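Local coordinates for TsrD (Streptomyces laurentii, PDB 5X7L), which is a small alpha+beta protein of the SnoaL-like polyketide cyclase family, within the NTF2 clan, and forms a two-chain assembly, at residues 63-69 with 80-86; 12-16 with 27-32; 104-109 with 121-125; 32-38 with 114-120. All blocks are in the same frame, centred on the assembly; numbering follows the deposited sequence.

Contact 1 of 4, residues 63-69 with 80-86; sequences DLSLTLD and ARMTFSG
Segments 63-69 and 80-86 run antiparallel with their strand axes 146° apart, and S65 with S85 and T67 with T83 form the hydrogen-bonded pairs, each with two N-H...O=C bonds. L66 and F84 between them, and L68 and M82 beyond T67-T83, are non-hydrogen-bonded pairs. These four put apolar groups on one face of the sheet: L66 CD1 reaches F84 CB at 4.0 Å, and L68 CD1 reaches M82 CG at 3.9 Å. L64 CD1 comes in at the edge of the F84 ring, 3.7 Å from CE1. The other face carries small polar residues suited to water, and one water joins S65 OG, S85 OG and T83 O. D69 N gives a short bond to R81 O. T83 OG1, anti to its own carbonyl carbon (chi1 -63°), donates to the syn lone pair of D69 OD2 at 2.7 Å. D69 OD2 lies well out of the R81 guanidinium plane and no N-H points at it, so their long salt bridge is charge alone; a water also lies between D69 OD2 and R81 NH1, accepting from the latter. Helix 6-22 partly covers the apolar face, L17 packing on L66 and L68, with W57 and F102 on F84, while strand 101-113 continues the sheet beyond 80-86.

Contact 2 of 4, residues 12-16 with 27-32; sequences LMEHF and HLDHCL
H15 and H30 form an offset stack, planes 21° apart, in which H30 CB sits over the centre of one face of the H15 ring, 3.6 Å from CD2, as a CH-pi contact. At the edge of the same imidazole, in its plane, comes H27: the two ND1 atoms, H15 ND1 and H27 ND1, are 3.3 Å apart in a hydrogen bond that either ring could donate. The H15 and H27 rings meet rim to rim with neither over the other's face. Histidine suits this cluster because it offers a flat face for packing and ring nitrogens for bonding together; H27 NE2 is held by E22. In the fold, this is where the chain, having left helix 6-22, doubles back across that helix before entering strand 32-33. C31 also fits close against the helix backbone: CB lies 3.3 Å from L12 O, and SG, placed between the backbone N and carbonyl carbon (chi1 61°), lies 3.6 Å from F16 N. A compact side chain is what this approach allows. C31 SG and L32 CD2 both meet the F16 ring at its edge, the latter 4.3 Å from CD1. The L12 CD2 methyl lies 3.4 Å from H30 O.

Contact 3 of 4, residues 104-109 with 121-125; sequences VGLIDI and WDEMD. With IPA (isopropyl alcohol), chain G.
Strands 101-113 and 116-124 form the last hairpin of the curved antiparallel sheet characteristic of the NTF2-like fold, and this contact is the half far from the turn. I107 pairs with E123 and I109 with W121 through paired backbone bonds, the straightest being I109 N to W121 O at 2.8 Å with an angle of 172° at the hydrogen. D125 N adds a bond to G105 O where the strand ends; the D125 side chain caps the following helix through G128 N. On one face L106 lies beside M124, a selenomethionine, pointing the same way, with the M124 CE methyl 3.9 Å from L106 CD2; the bend at the last torsion (chi3 -84°) turns that methyl back onto the leucine. I107, I109, W121 and E123 occupy the other face, turned to the second subunit: I107 meets its own counterpart there, E123 packs on G105 of that chain, and the W121 ring makes a cation-pi contact with its R81. Within the hairpin, the W121 ring edge passes I109 O, 3.4 Å from CE3. D108 and D122 stand side by side on the L106 face with carboxylate planes 87° apart. A water donates to both D108 OD1 and D122 OD2, while D108 OD2 accepts a 2.6 Å hydrogen bond from O2 of an isopropyl alcohol.

Contact 4 of 4, residues 32-38 with 114-120; sequences LHPEYRH and DGLFAQH
This long-range contact lays the turn-containing segment 32-38 along the start of strand 116-124, at the outer edge of the sheet and far from it in sequence. Two backbone bonds hold it: H33 N to F117 O and R37 N to A118 O, both 2.8 Å. Between them a type I turn from H33 to Y36 takes the chain round a corner, and H33 ND1 braces it by accepting from E35 N in the ring plane. The other nitrogen, H33 NE2, donates in plane to the anti lone pair of D114 OD2 at 2.8 Å, so one imidazole ties the turn to the loop before the strand. Y36 lies with one ring face over A118 and Q119, while F117 O sits at its edge. Its hydroxyl reaches the edge of another ring: Y36 OH and H120 ND1 share a 2.7 Å hydrogen bond whose direction is open. Chi1 of H120 (72°) sets its imidazole between backbone N and carbonyl carbon, from where CE1 also points at the face of H38, 3.7 Å from CD2, in an edge-to-face pair with planes at 87°. R37 NH2 gives an in-plane bond to Q119 OE1 at 2.9 Å, the amide turned 87° to the guanidinium; E113 is a second, charged partner of NH2. L116 CD1 packs against P34 CD. The H120 side chain is about 3 Å from a bound isopropyl alcohol, probably from the crystallisation liquor; NTF2-like folds hold a cavity between curved sheet and helices, which this cluster probably lines.

How the contacts relate
Along the chain contact 2 closes first, and contact 1 then falls wholly inside the long loop closed by contact 4, whose segments alternate with those of contact 3. Contacts 1 and 3 are hairpins of one four-stranded antiparallel sheet, their centres about 11 Å apart, joined where strand 77-88 pairs with strand 101-113. Contacts 3 and 4 share strand 116-124. Contacts 2 and 4 touch, their centres about 10 Å apart, and share L32, so the loop that folds back over helix 6-22 leads on to the sheet edge. M13 and F16 also carry contact 2 onto M82 of contact 1. Together they fasten helix and sheet into one compact layered domain.

Contact 1 of 4, residues 63-69 with 80-86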
# COMPACT_ATOMS: atom_id res chain seq x y z
N ASP B 63 -13.72 13.30 14.38
CA ASP B 63 -13.45 14.03 13.14
C ASP B 63 -12.81 13.12 12.09
O ASP B 63 -11.89 13.52 11.38
CB ASP B 63 -12.56 15.25 13.40
CG ASP B 63 -12.42 16.15 12.19
OD1 ASP B 63 -13.43 16.33 11.47
OD2 ASP B 63 -11.31 16.67 11.95
N LEU B 64 -13.31 11.89 12.00
CA LEU B 64 -12.77 10.93 11.05
C LEU B 64 -12.96 11.44 9.63
O LEU B 64 -14.05 11.91 9.26
CB LEU B 64 -13.46 9.57 11.22
CG LEU B 64 -12.87 8.40 10.42
CD1 LEU B 64 -13.12 7.10 11.15
CD2 LEU B 64 -13.44 8.33 9.01
N SER B 65 -11.91 11.35 8.83
CA SER B 65 -12.00 11.65 7.41
C SER B 65 -11.27 10.60 6.60
O SER B 65 -10.11 10.27 6.87
CB SER B 65 -11.42 13.04 7.10
OG SER B 65 -11.47 13.31 5.71
N LEU B 66 -11.96 10.06 5.60
CA LEU B 66 -11.38 9.11 4.66
C LEU B 66 -11.63 9.65 3.27
O LEU B 66 -12.78 9.82 2.86
CB LEU B 66 -12.00 7.73 4.82
CG LEU B 66 -11.39 6.60 3.98
CD1 LEU B 66 -9.95 6.34 4.39
CD2 LEU B 66 -12.23 5.34 4.08
N THR B 67 -10.55 9.95 2.55
CA THR B 67 -10.67 10.55 1.23
C THR B 67 -9.92 9.73 0.19
O THR B 67 -8.94 9.05 0.50
CB THR B 67 -10.18 12.00 1.22
OG1 THR B 67 -8.84 12.06 1.71
CG2 THR B 67 -11.08 12.87 2.09
N LEU B 68 -10.41 9.80 -1.04
CA LEU B 68 -9.88 9.03 -2.15
C LEU B 68 -8.88 9.86 -2.96
O LEU B 68 -9.24 10.87 -3.56
CB LEU B 68 -11.02 8.56 -3.04
CG LEU B 68 -10.66 7.61 -4.19
CD1 LEU B 68 -10.06 6.32 -3.68
CD2 LEU B 68 -11.91 7.34 -5.01
N ASP B 69 -7.62 9.43 -2.94
CA ASP B 69 -6.56 10.12 -3.67
C ASP B 69 -6.42 9.63 -5.10
O ASP B 69 -6.09 10.40 -5.99
CB ASP B 69 -5.23 9.93 -2.94
CG ASP B 69 -5.23 10.54 -1.56
OD1 ASP B 69 -5.53 11.74 -1.44
OD2 ASP B 69 -4.94 9.81 -0.59
N ALA B 80 -7.70 1.46 -4.49
CA ALA B 80 -8.00 2.77 -3.92
C ALA B 80 -6.85 3.25 -3.05
O ALA B 80 -6.52 2.61 -2.05
CB ALA B 80 -9.29 2.71 -3.11
N ARG B 81 -6.22 4.35 -3.45
CA ARG B 81 -5.25 5.02 -2.60
C ARG B 81 -5.99 6.10 -1.83
O ARG B 81 -6.68 6.93 -2.43
CB ARG B 81 -4.11 5.64 -3.42
CG ARG B 81 -3.08 6.34 -2.55
CD ARG B 81 -1.79 6.65 -3.29
NE ARG B 81 -1.97 7.62 -4.38
CZ ARG B 81 -1.95 8.94 -4.22
NH1 ARG B 81 -1.81 9.48 -3.02
NH2 ARG B 81 -2.10 9.73 -5.29
N MSE B 82 -5.87 6.08 -0.50
CA MSE B 82 -6.68 6.93 0.36
C MSE B 82 -5.85 7.58 1.45
O MSE B 82 -4.72 7.17 1.73
CB MSE B 82 -7.80 6.10 1.00
CG MSE B 82 -8.81 5.62 -0.04
SE MSE B 82 -10.12 4.37 0.68
CE MSE B 82 -8.98 2.79 0.72
N THR B 83 -6.43 8.63 2.04
CA THR B 83 -5.86 9.31 3.20
C THR B 83 -6.87 9.20 4.34
O THR B 83 -8.05 9.49 4.16
CB THR B 83 -5.55 10.78 2.88
OG1 THR B 83 -4.56 10.85 1.86
CG2 THR B 83 -5.03 11.50 4.12
N PHE B 84 -6.38 8.81 5.51
CA PHE B 84 -7.19 8.53 6.69
C PHE B 84 -6.71 9.43 7.82
O PHE B 84 -5.54 9.38 8.19
CB PHE B 84 -7.04 7.05 7.05
CG PHE B 84 -7.78 6.62 8.28
CD1 PHE B 84 -9.14 6.86 8.42
CD2 PHE B 84 -7.12 5.90 9.27
CE1 PHE B 84 -9.81 6.42 9.55
CE2 PHE B 84 -7.79 5.46 10.40
CZ PHE B 84 -9.14 5.73 10.54
N SER B 85 -7.61 10.27 8.34
CA SER B 85 -7.22 11.24 9.36
C SER B 85 -8.31 11.39 10.41
O SER B 85 -9.45 10.97 10.22
CB SER B 85 -6.91 12.60 8.73
OG SER B 85 -8.07 13.16 8.14
N GLY B 86 -7.94 12.01 11.52
CA GLY B 86 -8.86 12.24 12.62
C GLY B 86 -8.11 12.53 13.90
O GLY B 86 -6.92 12.83 13.88
O HOH W 1 -9.85 14.53 9.90
O HOH W 2 -8.53 12.22 5.20
O HOH W 3 -2.25 8.62 -0.26

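Contact 2 of 4, residues 12-16 with 27-32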
# COMPACT_ATOMS: atom_id res chain seq x y z
N LEU B 12 -19.28 2.14 -6.05
CA LEU B 12 -18.91 1.30 -4.91
C LEU B 12 -18.02 2.08 -3.94
O LEU B 12 -18.24 2.05 -2.73
CB LEU B 12 -18.18 0.02 -5.34
CG LEU B 12 -18.92 -1.00 -6.21
CD1 LEU B 12 -18.01 -2.18 -6.49
CD2 LEU B 12 -20.21 -1.46 -5.55
N MSE B 13 -17.03 2.77 -4.49
CA MSE B 13 -16.11 3.53 -3.66
C MSE B 13 -16.80 4.66 -2.92
O MSE B 13 -16.45 4.95 -1.78
CB MSE B 13 -14.95 4.10 -4.48
CG MSE B 13 -13.96 3.04 -4.93
SE MSE B 13 -13.21 1.99 -3.45
CE MSE B 13 -12.70 3.45 -2.25
N GLU B 14 -17.78 5.31 -3.55
CA GLU B 14 -18.52 6.37 -2.87
C GLU B 14 -19.22 5.82 -1.62
O GLU B 14 -19.20 6.45 -0.56
CB GLU B 14 -19.53 7.03 -3.81
CG GLU B 14 -18.89 7.89 -4.88
N HIS B 15 -19.82 4.64 -1.75
CA HIS B 15 -20.44 4.00 -0.60
C HIS B 15 -19.42 3.60 0.46
O HIS B 15 -19.67 3.77 1.65
CB HIS B 15 -21.25 2.78 -1.04
CG HIS B 15 -22.56 3.11 -1.66
ND1 HIS B 15 -23.60 3.66 -0.94
CD2 HIS B 15 -23.01 2.98 -2.93
CE1 HIS B 15 -24.64 3.85 -1.73
NE2 HIS B 15 -24.31 3.44 -2.95
N PHE B 16 -18.28 3.07 0.02
CA PHE B 16 -17.23 2.67 0.95
C PHE B 16 -16.78 3.86 1.79
O PHE B 16 -16.72 3.79 3.02
CB PHE B 16 -16.05 2.06 0.20
CG PHE B 16 -14.96 1.53 1.08
CD1 PHE B 16 -15.06 0.27 1.65
CD2 PHE B 16 -13.83 2.30 1.35
CE1 PHE B 16 -14.05 -0.22 2.47
CE2 PHE B 16 -12.83 1.81 2.17
CZ PHE B 16 -12.93 0.56 2.73
N HIS B 27 -23.98 1.77 4.50
CA HIS B 27 -23.33 2.02 3.22
C HIS B 27 -22.56 0.80 2.71
O HIS B 27 -22.41 0.61 1.50
CB HIS B 27 -22.39 3.21 3.31
CG HIS B 27 -23.09 4.52 3.22
ND1 HIS B 27 -23.68 4.97 2.06
CD2 HIS B 27 -23.30 5.49 4.14
CE1 HIS B 27 -24.22 6.15 2.26
NE2 HIS B 27 -24.01 6.49 3.52
N LEU B 28 -22.06 -0.03 3.63
CA LEU B 28 -21.32 -1.23 3.24
C LEU B 28 -22.19 -2.24 2.50
O LEU B 28 -21.68 -3.04 1.72
CB LEU B 28 -20.70 -1.91 4.46
CG LEU B 28 -19.67 -1.07 5.22
CD1 LEU B 28 -19.10 -1.89 6.37
CD2 LEU B 28 -18.55 -0.59 4.31
N ASP B 29 -23.50 -2.20 2.72
CA ASP B 29 -24.38 -3.13 2.03
C ASP B 29 -24.40 -2.87 0.53
O ASP B 29 -24.77 -3.74 -0.25
CB ASP B 29 -25.79 -3.06 2.61
CG ASP B 29 -25.82 -3.54 4.04
OD1 ASP B 29 -25.32 -4.66 4.30
OD2 ASP B 29 -26.31 -2.80 4.92
N HIS B 30 -24.00 -1.66 0.14
CA HIS B 30 -24.00 -1.27 -1.26
C HIS B 30 -22.63 -1.38 -1.92
O HIS B 30 -22.50 -1.08 -3.11
CB HIS B 30 -24.54 0.15 -1.38
CG HIS B 30 -25.90 0.30 -0.80
ND1 HIS B 30 -27.05 0.06 -1.53
CD2 HIS B 30 -26.31 0.60 0.46
CE1 HIS B 30 -28.10 0.24 -0.75
NE2 HIS B 30 -27.68 0.56 0.46
N CYS B 31 -21.62 -1.83 -1.18
CA CYS B 31 -20.30 -2.03 -1.79
C CYS B 31 -19.57 -3.31 -1.39
O CYS B 31 -18.66 -3.72 -2.10
CB CYS B 31 -19.39 -0.83 -1.53
SG CYS B 31 -19.06 -0.48 0.21
N LEU B 32 -19.95 -3.94 -0.27
CA LEU B 32 -19.29 -5.17 0.17
C LEU B 32 -20.17 -6.39 0.03
O LEU B 32 -21.38 -6.35 0.29
CB LEU B 32 -18.84 -5.06 1.63
CG LEU B 32 -17.95 -3.89 2.03
CD1 LEU B 32 -17.43 -4.11 3.44
CD2 LEU B 32 -16.79 -3.67 1.07

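Contact 3 of 4, residues 104-109 with 121-125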
# COMPACT_ATOMS: atom_id res chain seq x y z
N VAL B 104 -2.70 9.50 7.83
CA VAL B 104 -1.85 8.49 7.21
C VAL B 104 -2.42 8.02 5.88
O VAL B 104 -3.63 8.06 5.65
CB VAL B 104 -1.63 7.26 8.12
CG1 VAL B 104 -0.83 7.65 9.35
CG2 VAL B 104 -2.96 6.62 8.51
N GLY B 105 -1.53 7.54 5.02
CA GLY B 105 -1.93 6.99 3.75
C GLY B 105 -2.16 5.49 3.83
O GLY B 105 -1.59 4.79 4.68
N LEU B 106 -2.99 4.99 2.92
CA LEU B 106 -3.20 3.56 2.77
C LEU B 106 -3.53 3.28 1.31
O LEU B 106 -3.95 4.18 0.57
CB LEU B 106 -4.32 3.07 3.69
CG LEU B 106 -5.72 3.67 3.45
CD1 LEU B 106 -6.82 2.66 3.73
CD2 LEU B 106 -5.95 4.96 4.23
N ILE B 107 -3.30 2.04 0.91
CA ILE B 107 -3.74 1.56 -0.40
C ILE B 107 -4.45 0.23 -0.19
O ILE B 107 -3.89 -0.69 0.40
CB ILE B 107 -2.56 1.38 -1.38
CG1 ILE B 107 -1.81 2.71 -1.57
CG2 ILE B 107 -3.08 0.86 -2.72
CD1 ILE B 107 -0.52 2.58 -2.35
N ASP B 108 -5.69 0.15 -0.67
CA ASP B 108 -6.48 -1.08 -0.64
C ASP B 108 -6.65 -1.60 -2.06
O ASP B 108 -7.00 -0.84 -2.96
CB ASP B 108 -7.88 -0.84 -0.07
CG ASP B 108 -7.89 -0.57 1.42
OD1 ASP B 108 -6.82 -0.61 2.07
OD2 ASP B 108 -8.99 -0.30 1.94
N ILE B 109 -6.43 -2.90 -2.24
CA ILE B 109 -6.77 -3.59 -3.47
C ILE B 109 -7.96 -4.48 -3.18
O ILE B 109 -7.88 -5.36 -2.33
CB ILE B 109 -5.60 -4.43 -4.01
CG1 ILE B 109 -4.38 -3.54 -4.25
CG2 ILE B 109 -6.01 -5.15 -5.29
CD1 ILE B 109 -3.13 -4.30 -4.65
N TRP B 121 -6.57 -6.75 -0.08
CA TRP B 121 -5.17 -6.77 0.34
C TRP B 121 -4.80 -5.31 0.50
O TRP B 121 -5.14 -4.49 -0.35
CB TRP B 121 -4.27 -7.40 -0.71
CG TRP B 121 -4.65 -8.78 -1.14
CD1 TRP B 121 -4.13 -9.95 -0.68
CD2 TRP B 121 -5.64 -9.13 -2.12
NE1 TRP B 121 -4.73 -11.02 -1.32
CE2 TRP B 121 -5.65 -10.54 -2.21
CE3 TRP B 121 -6.50 -8.40 -2.94
CZ2 TRP B 121 -6.50 -11.23 -3.08
CZ3 TRP B 121 -7.35 -9.08 -3.81
CH2 TRP B 121 -7.33 -10.49 -3.87
N ASP B 122 -4.10 -4.96 1.57
CA ASP B 122 -3.83 -3.55 1.82
C ASP B 122 -2.46 -3.31 2.43
O ASP B 122 -1.82 -4.23 2.94
CB ASP B 122 -4.91 -2.98 2.75
CG ASP B 122 -4.82 -3.52 4.15
OD1 ASP B 122 -5.07 -4.73 4.33
OD2 ASP B 122 -4.48 -2.75 5.07
N GLU B 123 -2.03 -2.05 2.35
CA GLU B 123 -0.93 -1.55 3.16
C GLU B 123 -1.31 -0.16 3.66
O GLU B 123 -1.87 0.65 2.92
CB GLU B 123 0.38 -1.47 2.36
CG GLU B 123 0.88 -2.78 1.79
CD GLU B 123 1.32 -3.79 2.84
OE1 GLU B 123 1.43 -3.46 4.04
OE2 GLU B 123 1.57 -4.95 2.45
N MSE B 124 -1.01 0.10 4.93
CA MSE B 124 -1.24 1.40 5.56
C MSE B 124 0.05 1.82 6.22
O MSE B 124 0.83 0.97 6.66
CB MSE B 124 -2.39 1.31 6.58
CG MSE B 124 -2.54 2.56 7.45
SE MSE B 124 -3.99 2.44 8.77
CE MSE B 124 -5.34 2.99 7.49
N ASP B 125 0.28 3.13 6.32
CA ASP B 125 1.47 3.65 6.99
C ASP B 125 1.32 3.54 8.52
O ASP B 125 1.15 4.55 9.22
CB ASP B 125 1.70 5.10 6.56
CG ASP B 125 2.97 5.71 7.15
OD1 ASP B 125 3.83 4.95 7.66
OD2 ASP B 125 3.10 6.95 7.10
C1 IPA G . -10.63 -2.54 3.63
C2 IPA G . -10.11 -1.76 4.83
C3 IPA G . -8.97 -2.50 5.50
O2 IPA G . -9.65 -0.48 4.40
O HOH W 4 1.22 8.27 5.64
O HOH W 5 -5.59 -0.20 4.74

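Contact 4 of 4, residues 32-38 with 114-120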
# COMPACT_ATOMS: atom_id res chain seq x y z
N LEU B 32 -19.95 -3.94 -0.27
CA LEU B 32 -19.29 -5.17 0.17
C LEU B 32 -20.17 -6.39 0.03
O LEU B 32 -21.38 -6.35 0.29
CB LEU B 32 -18.84 -5.06 1.63
CG LEU B 32 -17.95 -3.89 2.03
CD1 LEU B 32 -17.43 -4.11 3.44
CD2 LEU B 32 -16.79 -3.67 1.07
N HIS B 33 -19.55 -7.49 -0.36
CA HIS B 33 -20.21 -8.78 -0.46
C HIS B 33 -20.67 -9.25 0.92
O HIS B 33 -19.92 -9.13 1.89
CB HIS B 33 -19.24 -9.80 -1.06
CG HIS B 33 -19.91 -10.96 -1.71
ND1 HIS B 33 -20.50 -11.98 -0.99
CD2 HIS B 33 -20.06 -11.29 -3.01
CE1 HIS B 33 -21.00 -12.87 -1.83
NE2 HIS B 33 -20.74 -12.47 -3.06
N PRO B 34 -21.89 -9.81 1.03
CA PRO B 34 -22.32 -10.34 2.33
C PRO B 34 -21.38 -11.41 2.89
O PRO B 34 -21.29 -11.58 4.10
CB PRO B 34 -23.70 -10.92 2.03
CG PRO B 34 -24.20 -10.12 0.88
CD PRO B 34 -22.98 -9.86 0.03
N GLU B 35 -20.68 -12.12 2.01
CA GLU B 35 -19.72 -13.16 2.40
C GLU B 35 -18.28 -12.64 2.32
O GLU B 35 -17.36 -13.40 2.00
CB GLU B 35 -19.91 -14.40 1.54
CG GLU B 35 -21.31 -14.99 1.63
CD GLU B 35 -21.48 -16.23 0.77
OE1 GLU B 35 -21.45 -16.11 -0.47
OE2 GLU B 35 -21.66 -17.32 1.35
N TYR B 36 -18.10 -11.36 2.63
CA TYR B 36 -16.79 -10.71 2.62
C TYR B 36 -15.74 -11.54 3.36
O TYR B 36 -16.02 -12.09 4.43
CB TYR B 36 -16.88 -9.33 3.26
CG TYR B 36 -15.72 -8.45 2.88
CD1 TYR B 36 -15.75 -7.73 1.70
CD2 TYR B 36 -14.59 -8.35 3.69
CE1 TYR B 36 -14.68 -6.94 1.32
CE2 TYR B 36 -13.52 -7.55 3.32
CZ TYR B 36 -13.58 -6.85 2.13
OH TYR B 36 -12.53 -6.05 1.73
N ARG B 37 -14.54 -11.59 2.80
CA ARG B 37 -13.46 -12.39 3.38
C ARG B 37 -12.32 -11.48 3.84
O ARG B 37 -11.39 -11.21 3.08
CB ARG B 37 -12.95 -13.41 2.36
CG ARG B 37 -14.03 -14.32 1.79
CD ARG B 37 -13.47 -15.33 0.79
NE ARG B 37 -12.89 -14.70 -0.39
CZ ARG B 37 -13.56 -14.40 -1.51
NH1 ARG B 37 -14.86 -14.66 -1.62
NH2 ARG B 37 -12.92 -13.84 -2.53
N HIS B 38 -12.39 -11.01 5.08
CA HIS B 38 -11.31 -10.19 5.62
C HIS B 38 -10.05 -11.05 5.76
O HIS B 38 -10.13 -12.19 6.23
CB HIS B 38 -11.72 -9.61 6.98
CG HIS B 38 -10.86 -8.47 7.42
ND1 HIS B 38 -9.54 -8.62 7.79
CD2 HIS B 38 -11.13 -7.15 7.56
CE1 HIS B 38 -9.04 -7.45 8.13
NE2 HIS B 38 -9.98 -6.54 8.00
N ASP B 114 -19.53 -10.84 -7.82
CA ASP B 114 -20.97 -10.57 -7.82
C ASP B 114 -21.25 -9.07 -7.70
O ASP B 114 -22.18 -8.65 -7.03
CB ASP B 114 -21.65 -11.34 -6.68
CG ASP B 114 -21.40 -12.83 -6.74
OD1 ASP B 114 -21.59 -13.43 -7.82
OD2 ASP B 114 -21.00 -13.41 -5.70
N GLY B 115 -20.41 -8.27 -8.36
CA GLY B 115 -20.60 -6.82 -8.40
C GLY B 115 -20.27 -6.07 -7.12
O GLY B 115 -20.60 -4.89 -7.00
N LEU B 116 -19.61 -6.74 -6.17
CA LEU B 116 -19.28 -6.15 -4.87
C LEU B 116 -17.85 -6.49 -4.48
O LEU B 116 -17.29 -7.48 -4.96
CB LEU B 116 -20.25 -6.65 -3.80
CG LEU B 116 -21.73 -6.29 -4.01
CD1 LEU B 116 -22.62 -7.14 -3.12
CD2 LEU B 116 -21.98 -4.81 -3.75
N PHE B 117 -17.25 -5.70 -3.59
CA PHE B 117 -15.94 -6.05 -3.06
C PHE B 117 -16.09 -7.25 -2.12
O PHE B 117 -16.90 -7.21 -1.20
CB PHE B 117 -15.31 -4.88 -2.29
CG PHE B 117 -15.13 -3.62 -3.09
CD1 PHE B 117 -14.81 -3.66 -4.44
CD2 PHE B 117 -15.25 -2.39 -2.47
CE1 PHE B 117 -14.64 -2.48 -5.16
CE2 PHE B 117 -15.08 -1.21 -3.17
CZ PHE B 117 -14.77 -1.25 -4.52
N ALA B 118 -15.30 -8.30 -2.36
CA ALA B 118 -15.43 -9.55 -1.60
C ALA B 118 -14.22 -9.87 -0.75
O ALA B 118 -14.28 -10.74 0.12
CB ALA B 118 -15.71 -10.70 -2.56
N GLN B 119 -13.11 -9.18 -1.00
CA GLN B 119 -11.86 -9.46 -0.32
C GLN B 119 -10.92 -8.29 -0.59
O GLN B 119 -11.10 -7.58 -1.57
CB GLN B 119 -11.33 -10.79 -0.86
CG GLN B 119 -9.85 -11.02 -0.78
CD GLN B 119 -9.45 -12.41 -1.22
OE1 GLN B 119 -10.19 -13.12 -1.91
NE2 GLN B 119 -8.27 -12.81 -0.81
N HIS B 120 -9.94 -8.07 0.29
CA HIS B 120 -8.94 -7.03 0.04
C HIS B 120 -7.55 -7.45 0.48
O HIS B 120 -7.37 -8.37 1.28
CB HIS B 120 -9.31 -5.72 0.74
CG HIS B 120 -9.16 -5.75 2.23
ND1 HIS B 120 -10.23 -6.01 3.07
CD2 HIS B 120 -8.09 -5.57 3.03
CE1 HIS B 120 -9.81 -5.98 4.32
NE2 HIS B 120 -8.51 -5.72 4.33